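Local coordinates for protein amidohydrolase (Staphylococcus aureus, PDB 3NUR) that probably hydrolyses amide bonds at a metal site within a TIM barrel, as an amidohydrolase-family member, at residues 77-87 and 315-326; 163-171 and 227-238. One frame throughout, in Å; residues are numbered along the deposited sequence. Where two conformers were deposited one is given.

Contact 1 of 2, residues 77-87 and 315-326; sequences ERIQFMNNQDV and ADYPYIEPEKLG. With CA (calcium ion), chain B.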
loop_
_atom_site.group_PDB
_atom_site.type_symbol
_atom_site.label_atom_id
_atom_site.label_comp_id
_atom_site.label_asym_id
_atom_site.label_seq_id
_atom_site.Cartn_x
_atom_site.Cartn_y
_atom_site.Cartn_z
ATOM N N GLU A 77 -4.149 -10.659 -19.974
ATOM C CA GLU A 77 -3.137 -11.267 -19.100
ATOM C C GLU A 77 -3.554 -11.111 -17.635
ATOM O O GLU A 77 -3.436 -12.059 -16.865
ATOM C CB GLU A 77 -1.774 -10.617 -19.314
ATOM C CG GLU A 77 -1.072 -11.146 -20.552
ATOM C CD GLU A 77 0.137 -10.330 -20.960
ATOM O OE1 GLU A 77 1.111 -10.263 -20.173
ATOM O OE2 GLU A 77 0.119 -9.779 -22.084
ATOM N N ARG A 78 -4.107 -9.945 -17.291
ATOM C CA ARG A 78 -4.589 -9.631 -15.932
ATOM C C ARG A 78 -5.774 -10.547 -15.541
ATOM O O ARG A 78 -5.768 -11.166 -14.468
ATOM C CB ARG A 78 -4.966 -8.147 -15.859
ATOM C CG ARG A 78 -5.243 -7.637 -14.443
ATOM C CD ARG A 78 -5.490 -6.133 -14.416
ATOM N NE ARG A 78 -4.316 -5.374 -14.875
ATOM C CZ ARG A 78 -3.330 -4.927 -14.095
ATOM N NH1 ARG A 78 -3.330 -5.191 -12.785
ATOM N NH2 ARG A 78 -2.322 -4.239 -14.620
ATOM N N ILE A 79 -6.774 -10.657 -16.430
ATOM C CA ILE A 79 -7.963 -11.489 -16.184
ATOM C C ILE A 79 -7.623 -12.960 -16.083
ATOM O O ILE A 79 -8.225 -13.663 -15.263
ATOM C CB ILE A 79 -9.067 -11.223 -17.255
ATOM C CG1 ILE A 79 -9.733 -9.849 -17.040
ATOM C CG2 ILE A 79 -10.117 -12.358 -17.312
ATOM C CD1 ILE A 79 -10.519 -9.599 -15.654
ATOM N N GLN A 80 -6.685 -13.439 -16.929
ATOM C CA GLN A 80 -6.237 -14.838 -16.905
ATOM C C GLN A 80 -5.679 -15.146 -15.511
ATOM O O GLN A 80 -6.073 -16.154 -14.905
ATOM C CB GLN A 80 -5.144 -15.084 -17.963
ATOM C CG GLN A 80 -4.691 -16.544 -18.004
ATOM C CD GLN A 80 -3.652 -16.789 -19.060
ATOM O OE1 GLN A 80 -2.482 -17.030 -18.753
ATOM N NE2 GLN A 80 -4.058 -16.746 -20.330
ATOM N N PHE A 81 -4.806 -14.245 -14.988
ATOM C CA PHE A 81 -4.209 -14.439 -13.675
ATOM C C PHE A 81 -5.282 -14.468 -12.592
ATOM O O PHE A 81 -5.297 -15.386 -11.782
ATOM C CB PHE A 81 -3.138 -13.364 -13.366
ATOM C CG PHE A 81 -2.623 -13.433 -11.935
ATOM C CD1 PHE A 81 -1.606 -14.317 -11.585
ATOM C CD2 PHE A 81 -3.182 -12.636 -10.938
ATOM C CE1 PHE A 81 -1.156 -14.402 -10.259
ATOM C CE2 PHE A 81 -2.731 -12.720 -9.616
ATOM C CZ PHE A 81 -1.719 -13.602 -9.288
HETATM N N MSE A 82 -6.185 -13.473 -12.577
HETATM C CA MSE A 82 -7.232 -13.385 -11.567
HETATM C C MSE A 82 -8.146 -14.607 -11.571
HETATM O O MSE A 82 -8.383 -15.187 -10.504
HETATM C CB MSE A 82 -8.051 -12.120 -11.759
HETATM C CG MSE A 82 -7.236 -10.854 -11.500
HETATM SE SE MSE A 82 -8.155 -9.315 -12.215
HETATM C CE MSE A 82 -9.724 -9.295 -11.068
ATOM N N ASN A 83 -8.618 -15.028 -12.780
ATOM C CA ASN A 83 -9.502 -16.187 -12.896
ATOM C C ASN A 83 -8.855 -17.473 -12.444
ATOM O O ASN A 83 -9.481 -18.232 -11.713
ATOM C CB ASN A 83 -10.051 -16.328 -14.314
ATOM C CG ASN A 83 -11.080 -15.271 -14.668
ATOM O OD1 ASN A 83 -11.400 -14.359 -13.890
ATOM N ND2 ASN A 83 -11.589 -15.331 -15.879
ATOM N N ASN A 84 -7.594 -17.694 -12.819
ATOM C CA ASN A 84 -6.858 -18.900 -12.427
ATOM C C ASN A 84 -6.534 -18.943 -10.938
ATOM O O ASN A 84 -6.337 -20.029 -10.385
ATOM C CB ASN A 84 -5.565 -19.017 -13.229
ATOM C CG ASN A 84 -5.773 -19.271 -14.710
ATOM O OD1 ASN A 84 -6.887 -19.503 -15.196
ATOM N ND2 ASN A 84 -4.701 -19.189 -15.467
ATOM N N GLN A 85 -6.416 -17.760 -10.306
ATOM C CA GLN A 85 -6.073 -17.668 -8.872
ATOM C C GLN A 85 -7.246 -17.353 -7.951
ATOM O O GLN A 85 -7.035 -17.011 -6.775
ATOM C CB GLN A 85 -4.903 -16.689 -8.655
ATOM C CG GLN A 85 -3.604 -17.092 -9.378
ATOM C CD GLN A 85 -3.035 -18.447 -8.991
ATOM O OE1 GLN A 85 -3.140 -18.905 -7.845
ATOM N NE2 GLN A 85 -2.374 -19.109 -9.939
ATOM N N ASP A 86 -8.480 -17.451 -8.473
ATOM C CA ASP A 86 -9.717 -17.222 -7.720
ATOM C C ASP A 86 -9.823 -15.806 -7.131
ATOM O O ASP A 86 -10.331 -15.621 -6.022
ATOM C CB ASP A 86 -9.941 -18.323 -6.641
ATOM C CG ASP A 86 -10.225 -19.718 -7.192
ATOM O OD1 ASP A 86 -10.680 -19.823 -8.359
ATOM O OD2 ASP A 86 -10.007 -20.701 -6.454
ATOM N N VAL A 87 -9.304 -14.820 -7.860
ATOM C CA VAL A 87 -9.377 -13.420 -7.450
ATOM C C VAL A 87 -10.609 -12.815 -8.117
ATOM O O VAL A 87 -10.639 -12.702 -9.346
ATOM C CB VAL A 87 -8.102 -12.631 -7.844
ATOM C CG1 VAL A 87 -8.229 -11.165 -7.428
ATOM C CG2 VAL A 87 -6.840 -13.267 -7.230
ATOM N N ALA A 315 -1.310 -9.776 -4.075
ATOM C CA ALA A 315 -0.383 -10.565 -4.890
ATOM C C ALA A 315 0.825 -9.791 -5.411
ATOM O O ALA A 315 1.775 -10.421 -5.863
ATOM C CB ALA A 315 -1.133 -11.131 -6.101
ATOM N N ASP A 316 0.752 -8.447 -5.446
ATOM C CA ASP A 316 1.784 -7.584 -6.074
ATOM C C ASP A 316 1.799 -7.835 -7.602
ATOM O O ASP A 316 2.828 -7.682 -8.278
ATOM C CB ASP A 316 3.188 -7.744 -5.431
ATOM C CG ASP A 316 4.061 -6.520 -5.598
ATOM O OD1 ASP A 316 3.503 -5.422 -5.886
ATOM O OD2 ASP A 316 5.322 -6.663 -5.535
ATOM N N TYR A 317 0.624 -8.211 -8.154
ATOM C CA TYR A 317 0.524 -8.443 -9.587
ATOM C C TYR A 317 0.825 -7.133 -10.348
ATOM O O TYR A 317 0.347 -6.084 -9.922
ATOM C CB TYR A 317 -0.887 -8.960 -9.954
ATOM C CG TYR A 317 -1.049 -9.189 -11.435
ATOM C CD1 TYR A 317 -0.701 -10.408 -12.011
ATOM C CD2 TYR A 317 -1.443 -8.151 -12.284
ATOM C CE1 TYR A 317 -0.760 -10.598 -13.390
ATOM C CE2 TYR A 317 -1.521 -8.337 -13.664
ATOM C CZ TYR A 317 -1.191 -9.569 -14.209
ATOM O OH TYR A 317 -1.278 -9.781 -15.568
ATOM N N PRO A 318 1.589 -7.149 -11.465
ATOM C CA PRO A 318 2.218 -8.301 -12.146
ATOM C C PRO A 318 3.708 -8.472 -11.807
ATOM O O PRO A 318 4.374 -9.298 -12.431
ATOM C CB PRO A 318 2.052 -7.918 -13.613
ATOM C CG PRO A 318 2.331 -6.426 -13.594
ATOM C CD PRO A 318 1.764 -5.916 -12.269
ATOM N N TYR A 319 4.237 -7.683 -10.844
ATOM C CA TYR A 319 5.653 -7.740 -10.455
ATOM C C TYR A 319 5.987 -9.072 -9.803
ATOM O O TYR A 319 7.096 -9.590 -9.969
ATOM C CB TYR A 319 6.064 -6.503 -9.631
ATOM C CG TYR A 319 5.683 -5.211 -10.318
ATOM C CD1 TYR A 319 6.062 -4.954 -11.634
ATOM C CD2 TYR A 319 4.948 -4.237 -9.651
ATOM C CE1 TYR A 319 5.690 -3.770 -12.279
ATOM C CE2 TYR A 319 4.590 -3.043 -10.278
ATOM C CZ TYR A 319 4.968 -2.810 -11.589
ATOM O OH TYR A 319 4.583 -1.639 -12.220
ATOM N N ILE A 320 4.984 -9.658 -9.130
ATOM C CA ILE A 320 4.976 -11.047 -8.665
ATOM C C ILE A 320 3.692 -11.649 -9.270
ATOM O O ILE A 320 2.649 -10.998 -9.219
ATOM C CB ILE A 320 5.000 -11.238 -7.111
ATOM C CG1 ILE A 320 6.140 -10.416 -6.451
ATOM C CG2 ILE A 320 5.144 -12.745 -6.767
ATOM C CD1 ILE A 320 6.273 -10.567 -4.940
ATOM N N GLU A 321 3.761 -12.880 -9.825
ATOM C CA GLU A 321 2.577 -13.605 -10.310
ATOM C C GLU A 321 2.560 -14.916 -9.498
ATOM O O GLU A 321 3.029 -15.951 -9.988
ATOM C CB GLU A 321 2.614 -13.839 -11.841
ATOM C CG GLU A 321 2.535 -12.526 -12.620
ATOM C CD GLU A 321 2.607 -12.601 -14.139
ATOM O OE1 GLU A 321 1.964 -13.499 -14.729
ATOM O OE2 GLU A 321 3.253 -11.713 -14.741
ATOM N N PRO A 322 2.130 -14.857 -8.209
ATOM C CA PRO A 322 2.229 -16.054 -7.353
ATOM C C PRO A 322 1.319 -17.193 -7.777
ATOM O O PRO A 322 0.093 -17.063 -7.768
ATOM C CB PRO A 322 1.960 -15.524 -5.934
ATOM C CG PRO A 322 1.247 -14.254 -6.120
ATOM C CD PRO A 322 1.576 -13.700 -7.466
ATOM N N GLU A 323 1.946 -18.306 -8.206
ATOM C CA GLU A 323 1.248 -19.494 -8.709
ATOM C C GLU A 323 0.378 -20.189 -7.653
ATOM O O GLU A 323 -0.557 -20.898 -8.027
ATOM C CB GLU A 323 2.230 -20.476 -9.397
ATOM C CG GLU A 323 3.110 -21.269 -8.442
ATOM C CD GLU A 323 4.387 -21.858 -9.017
ATOM O OE1 GLU A 323 5.082 -21.154 -9.786
ATOM O OE2 GLU A 323 4.725 -23.004 -8.642
ATOM N N LYS A 324 0.667 -19.955 -6.351
ATOM C CA LYS A 324 -0.065 -20.546 -5.214
ATOM C C LYS A 324 -1.045 -19.567 -4.535
ATOM O O LYS A 324 -1.611 -19.891 -3.482
ATOM C CB LYS A 324 0.927 -21.102 -4.178
ATOM C CG LYS A 324 1.585 -22.416 -4.617
ATOM C CD LYS A 324 2.623 -22.894 -3.599
ATOM C CE LYS A 324 2.017 -23.567 -2.382
ATOM N NZ LYS A 324 2.873 -23.400 -1.176
ATOM N N LEU A 325 -1.289 -18.386 -5.158
ATOM C CA LEU A 325 -2.217 -17.416 -4.575
ATOM C C LEU A 325 -3.575 -18.025 -4.180
ATOM O O LEU A 325 -4.031 -17.833 -3.051
ATOM C CB LEU A 325 -2.396 -16.200 -5.499
ATOM C CG LEU A 325 -3.109 -15.024 -4.836
ATOM C CD1 LEU A 325 -2.165 -14.284 -3.848
ATOM C CD2 LEU A 325 -3.608 -14.075 -5.855
ATOM N N GLY A 326 -4.158 -18.815 -5.075
ATOM C CA GLY A 326 -5.466 -19.421 -4.856
ATOM C C GLY A 326 -5.543 -20.564 -3.866
ATOM O O GLY A 326 -6.652 -20.966 -3.497
HETATM CA CA CA B . 3.892 -3.498 -5.062
HETATM O O HOH W 1 5.670 -4.392 -4.169
HETATM O O HOH W 2 5.410 -2.742 -6.551
#
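Tyr-317, which leads into a cis peptide bond before Pro-318, lies between the ring of Phe-81 and the side chain of Arg-78. Against Phe-81 it makes an offset stack, planes 29° apart and centroids 4.8 Å apart, with Tyr-317 CD1 over the rim of one phenyl face. The guanidinium of Arg-78 comes at the tyrosine's edge instead, NH1 3.5 Å from Tyr-317 CD2, the two planes steeply inclined; its NH2 is bonded to the carbonyl of His-30. Gln-85 CG lies over the rim of the opposite phenyl face, and CZ of that ring packs on Pro-322 CD (3.8 Å) and on Leu-325 CD2.

Just past the end of helix 75-84, the chain of Gln-85 folds back at chi2 (-59°), and its amide grips the turn 322-325. OE1 accepts from Gly-326 N at 3.0 Å, in the carbonyl plane, while NE2 reaches Glu-323 O at 3.2 Å from above that carbonyl's plane. Next to Tyr-317, Asp-316 OD1 binds calcium at 2.1 Å, with Glu-28, His-30 and His-192 completing the protein ligands. Aromatic packing and one two-handed amide thus tie the helix to the loop carrying a metal ligand, and Arg-78 holds the backbone of His-30, a second calcium ligand.

Contact 2 of 2, residues 163-171 and 227-238; sequences GRAQDGFLD and DVGIHAIHLVLS
Phe-169 sits against two histidines one helical turn apart, His-231 and His-234, forming an aromatic cluster where the loop after strand 159-162 of the TIM barrel meets helix 223-237. This is the tight part of the contact. Phe-169 CD1 lies over one face of the His-231 imidazole, 3.3 Å from its CG, and the opposite side of the phenyl rim, CD2, stands over the middle of the His-234 ring, 3.5 Å from NE2. Both ring pairs are oblique, with planes 39° and 47° apart. His-231 CA also packs over a phenyl face as a CH-pi contact.

Hydrogen bonds hold the imidazoles in place. With CG anti to the backbone N (chi1 -165°), the His-231 ring extends to the loop, where NE2 accepts from Leu-170 N at 2.9 Å along a nearly straight N-H line, though the donor is tilted out of the imidazole plane. Leu-170 CG rests beside the same nitrogen, and Leu-191 of strand 189-192 also packs against His-231. His-234 ND1 donates to Asp-171 OD2 at 2.8 Å; OD2 sits at the imidazole's edge near its plane, while the carboxylate plane is turned almost perpendicular to the ring, and the N-H meets OD2 from above that plane.

The two ends are looser. Arg-164 forms a salt bridge to Asp-227, but NE and NH1 share the single oxygen OD2 through weak, bent bonds, and NH2 is held by the carbonyl of Pro-195. A water donates to Gly-163 O and also lies near His-231 ND1, to one side of the two. Another water ties the loop to the C-terminal part of the helix, donating to Asp-171 O and Ser-238 OG, which in turn donates to Leu-235 O at 3.0 Å.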
loop_
_atom_site.group_PDB
_atom_site.type_symbol
_atom_site.label_atom_id
_atom_site.label_comp_id
_atom_site.label_asym_id
_atom_site.label_seq_id
_atom_site.Cartn_x
_atom_site.Cartn_y
_atom_site.Cartn_z
ATOM N N GLY A 163 6.548 5.629 -1.618
ATOM C CA GLY A 163 7.694 6.352 -1.080
ATOM C C GLY A 163 7.332 7.514 -0.199
ATOM O O GLY A 163 6.446 7.417 0.657
ATOM N N ARG A 164 8.040 8.619 -0.403
ATOM C CA ARG A 164 7.889 9.792 0.430
ATOM C C ARG A 164 7.959 11.075 -0.400
ATOM O O ARG A 164 8.179 11.039 -1.618
ATOM C CB ARG A 164 8.940 9.762 1.576
ATOM C CG ARG A 164 10.373 10.012 1.140
ATOM C CD ARG A 164 11.389 9.032 1.727
ATOM N NE ARG A 164 11.233 7.646 1.266
ATOM C CZ ARG A 164 11.780 7.131 0.163
ATOM N NH1 ARG A 164 11.611 5.853 -0.133
ATOM N NH2 ARG A 164 12.479 7.900 -0.664
ATOM N N ALA A 165 7.790 12.207 0.265
ATOM C CA ALA A 165 7.865 13.491 -0.406
ATOM C C ALA A 165 9.336 13.870 -0.690
ATOM O O ALA A 165 10.259 13.301 -0.098
ATOM C CB ALA A 165 7.204 14.548 0.470
ATOM N N GLN A 166 9.556 14.850 -1.579
ATOM C CA GLN A 166 10.902 15.332 -1.923
ATOM C C GLN A 166 11.633 15.872 -0.686
ATOM O O GLN A 166 12.863 15.832 -0.636
ATOM C CB GLN A 166 10.799 16.420 -3.021
ATOM C CG GLN A 166 12.107 16.784 -3.709
ATOM C CD GLN A 166 11.938 17.830 -4.794
ATOM O OE1 GLN A 166 12.433 17.672 -5.917
ATOM N NE2 GLN A 166 11.262 18.936 -4.485
ATOM N N ASP A 167 10.882 16.349 0.321
ATOM C CA ASP A 167 11.491 16.906 1.530
ATOM C C ASP A 167 11.409 16.002 2.772
ATOM O O ASP A 167 11.677 16.450 3.887
ATOM C CB ASP A 167 10.951 18.322 1.796
ATOM C CG ASP A 167 9.438 18.403 1.946
ATOM O OD1 ASP A 167 8.791 17.341 2.100
ATOM O OD2 ASP A 167 8.899 19.520 1.875
ATOM N N GLY A 168 11.049 14.741 2.574
ATOM C CA GLY A 168 10.993 13.795 3.681
ATOM C C GLY A 168 9.690 13.055 3.871
ATOM O O GLY A 168 8.873 12.938 2.952
ATOM N N PHE A 169 9.512 12.521 5.084
ATOM C CA PHE A 169 8.343 11.722 5.435
ATOM C C PHE A 169 7.086 12.561 5.564
ATOM O O PHE A 169 7.153 13.778 5.776
ATOM C CB PHE A 169 8.616 10.913 6.715
ATOM C CG PHE A 169 9.693 9.854 6.574
ATOM C CD1 PHE A 169 9.621 8.894 5.568
ATOM C CD2 PHE A 169 10.729 9.770 7.493
ATOM C CE1 PHE A 169 10.592 7.880 5.464
ATOM C CE2 PHE A 169 11.693 8.752 7.399
ATOM C CZ PHE A 169 11.609 7.809 6.388
ATOM N N LEU A 170 5.942 11.888 5.438
ATOM C CA LEU A 170 4.621 12.513 5.473
ATOM C C LEU A 170 4.074 12.872 6.877
ATOM O O LEU A 170 2.910 13.270 6.999
ATOM C CB LEU A 170 3.617 11.755 4.569
ATOM C CG LEU A 170 4.078 11.459 3.106
ATOM C CD1 LEU A 170 3.141 10.473 2.403
ATOM C CD2 LEU A 170 4.205 12.732 2.259
ATOM N N ASP A 171 4.919 12.760 7.941
ATOM C CA ASP A 171 4.523 13.198 9.292
ATOM C C ASP A 171 4.634 14.727 9.431
ATOM O O ASP A 171 4.170 15.294 10.434
ATOM C CB ASP A 171 5.329 12.490 10.400
ATOM C CG ASP A 171 6.832 12.676 10.355
ATOM O OD1 ASP A 171 7.377 12.878 9.237
ATOM O OD2 ASP A 171 7.476 12.530 11.415
ATOM N N ASP A 227 12.684 1.165 4.910
ATOM C CA ASP A 227 12.278 2.556 4.754
ATOM C C ASP A 227 10.773 2.810 4.988
ATOM O O ASP A 227 10.406 3.699 5.774
ATOM C CB ASP A 227 12.745 3.056 3.391
ATOM C CG ASP A 227 12.497 4.513 3.159
ATOM O OD1 ASP A 227 13.448 5.305 3.326
ATOM O OD2 ASP A 227 11.373 4.858 2.716
ATOM N N VAL A 228 9.901 2.021 4.335
ATOM C CA VAL A 228 8.455 2.224 4.497
ATOM C C VAL A 228 7.952 1.925 5.921
ATOM O O VAL A 228 7.057 2.623 6.398
ATOM C CB VAL A 228 7.625 1.607 3.349
ATOM C CG1 VAL A 228 7.791 0.111 3.315
ATOM C CG2 VAL A 228 6.153 2.005 3.438
ATOM N N GLY A 229 8.584 0.966 6.610
ATOM C CA GLY A 229 8.241 0.654 8.001
ATOM C C GLY A 229 8.554 1.852 8.884
ATOM O O GLY A 229 7.749 2.241 9.737
ATOM N N ILE A 230 9.730 2.470 8.661
ATOM C CA ILE A 230 10.149 3.657 9.422
ATOM C C ILE A 230 9.164 4.805 9.151
ATOM O O ILE A 230 8.740 5.488 10.093
ATOM C CB ILE A 230 11.644 3.986 9.125
ATOM C CG1 ILE A 230 12.564 2.896 9.753
ATOM C CG2 ILE A 230 12.043 5.407 9.586
ATOM C CD1 ILE A 230 14.073 2.959 9.354
ATOM N N HIS A 231 8.757 4.980 7.890
ATOM C CA HIS A 231 7.803 5.996 7.464
ATOM C C HIS A 231 6.464 5.780 8.193
ATOM O O HIS A 231 5.943 6.716 8.782
ATOM C CB HIS A 231 7.585 5.912 5.942
ATOM C CG HIS A 231 6.899 7.112 5.347
ATOM N ND1 HIS A 231 6.797 7.258 3.986
ATOM C CD2 HIS A 231 6.341 8.200 5.944
ATOM C CE1 HIS A 231 6.180 8.419 3.786
ATOM N NE2 HIS A 231 5.857 9.004 4.934
ATOM N N ALA A 232 5.946 4.538 8.218
ATOM C CA ALA A 232 4.693 4.269 8.917
ATOM C C ALA A 232 4.820 4.602 10.421
ATOM O O ALA A 232 3.893 5.169 10.974
ATOM C CB ALA A 232 4.256 2.820 8.712
ATOM N N ILE A 233 5.970 4.282 11.064
ATOM C CA ILE A 233 6.195 4.596 12.485
ATOM C C ILE A 233 6.185 6.110 12.701
ATOM O O ILE A 233 5.589 6.562 13.662
ATOM C CB ILE A 233 7.467 3.899 13.041
ATOM C CG1 ILE A 233 7.273 2.359 13.014
ATOM C CG2 ILE A 233 7.752 4.374 14.484
ATOM C CD1 ILE A 233 8.642 1.584 12.967
ATOM N N HIS A 234 6.804 6.893 11.792
ATOM C CA HIS A 234 6.774 8.361 11.881
ATOM C C HIS A 234 5.316 8.849 11.964
ATOM O O HIS A 234 5.001 9.740 12.751
ATOM C CB HIS A 234 7.416 8.977 10.623
ATOM C CG HIS A 234 8.873 9.253 10.767
ATOM N ND1 HIS A 234 9.344 10.547 10.933
ATOM C CD2 HIS A 234 9.926 8.402 10.723
ATOM C CE1 HIS A 234 10.663 10.445 10.999
ATOM N NE2 HIS A 234 11.063 9.172 10.888
ATOM N N LEU A 235 4.436 8.257 11.146
ATOM C CA LEU A 235 3.025 8.646 11.090
ATOM C C LEU A 235 2.329 8.417 12.429
ATOM O O LEU A 235 1.638 9.296 12.924
ATOM C CB LEU A 235 2.296 7.922 9.943
ATOM C CG LEU A 235 2.893 8.094 8.518
ATOM C CD1 LEU A 235 2.011 7.402 7.472
ATOM C CD2 LEU A 235 3.054 9.563 8.137
ATOM N N VAL A 236 2.611 7.290 13.068
ATOM C CA VAL A 236 2.060 6.962 14.377
ATOM C C VAL A 236 2.614 7.915 15.446
ATOM O O VAL A 236 1.831 8.480 16.199
ATOM C CB VAL A 236 2.317 5.470 14.721
ATOM C CG1 VAL A 236 2.034 5.171 16.193
ATOM C CG2 VAL A 236 1.508 4.549 13.809
ATOM N N LEU A 237 3.951 8.047 15.535
ATOM C CA LEU A 237 4.621 8.890 16.536
ATOM C C LEU A 237 4.242 10.366 16.462
ATOM O O LEU A 237 4.239 11.038 17.498
ATOM C CB LEU A 237 6.161 8.715 16.500
ATOM C CG LEU A 237 6.700 7.298 16.737
ATOM C CD1 LEU A 237 8.217 7.277 16.628
ATOM C CD2 LEU A 237 6.231 6.718 18.089
ATOM N N SER A 238 3.892 10.852 15.256
ATOM C CA SER A 238 3.472 12.254 15.051
ATOM C C SER A 238 2.024 12.541 15.537
ATOM O O SER A 238 1.595 13.700 15.510
ATOM C CB SER A 238 3.624 12.666 13.593
ATOM O OG SER A 238 2.603 12.116 12.775
HETATM O O HOH W 3 6.448 4.941 1.667
HETATM O O HOH W 4 1.963 14.542 11.463
#

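Contacts 1 and 2 lie on opposite sides of the chain's centre, their centres 30 Å apart and their nearest atoms about 11 Å apart. Along the sequence, 77-87 comes first, then both segments of contact 2, and finally 315-326, so contact 1 joins distant parts of the chain around the more local closure of contact 2. Both sit on the one TIM barrel: contact 1 beside strands 24-31 and 87-94, contact 2 where the chain leaves strand 159-162 and the helix lies on 189-192 and 286-288. The calcium site draws on both parts of the barrel, through Glu-28, His-30 and His-192, and on Asp-316 within contact 1; Gly-163 of contact 2 pairs through its backbone with His-192.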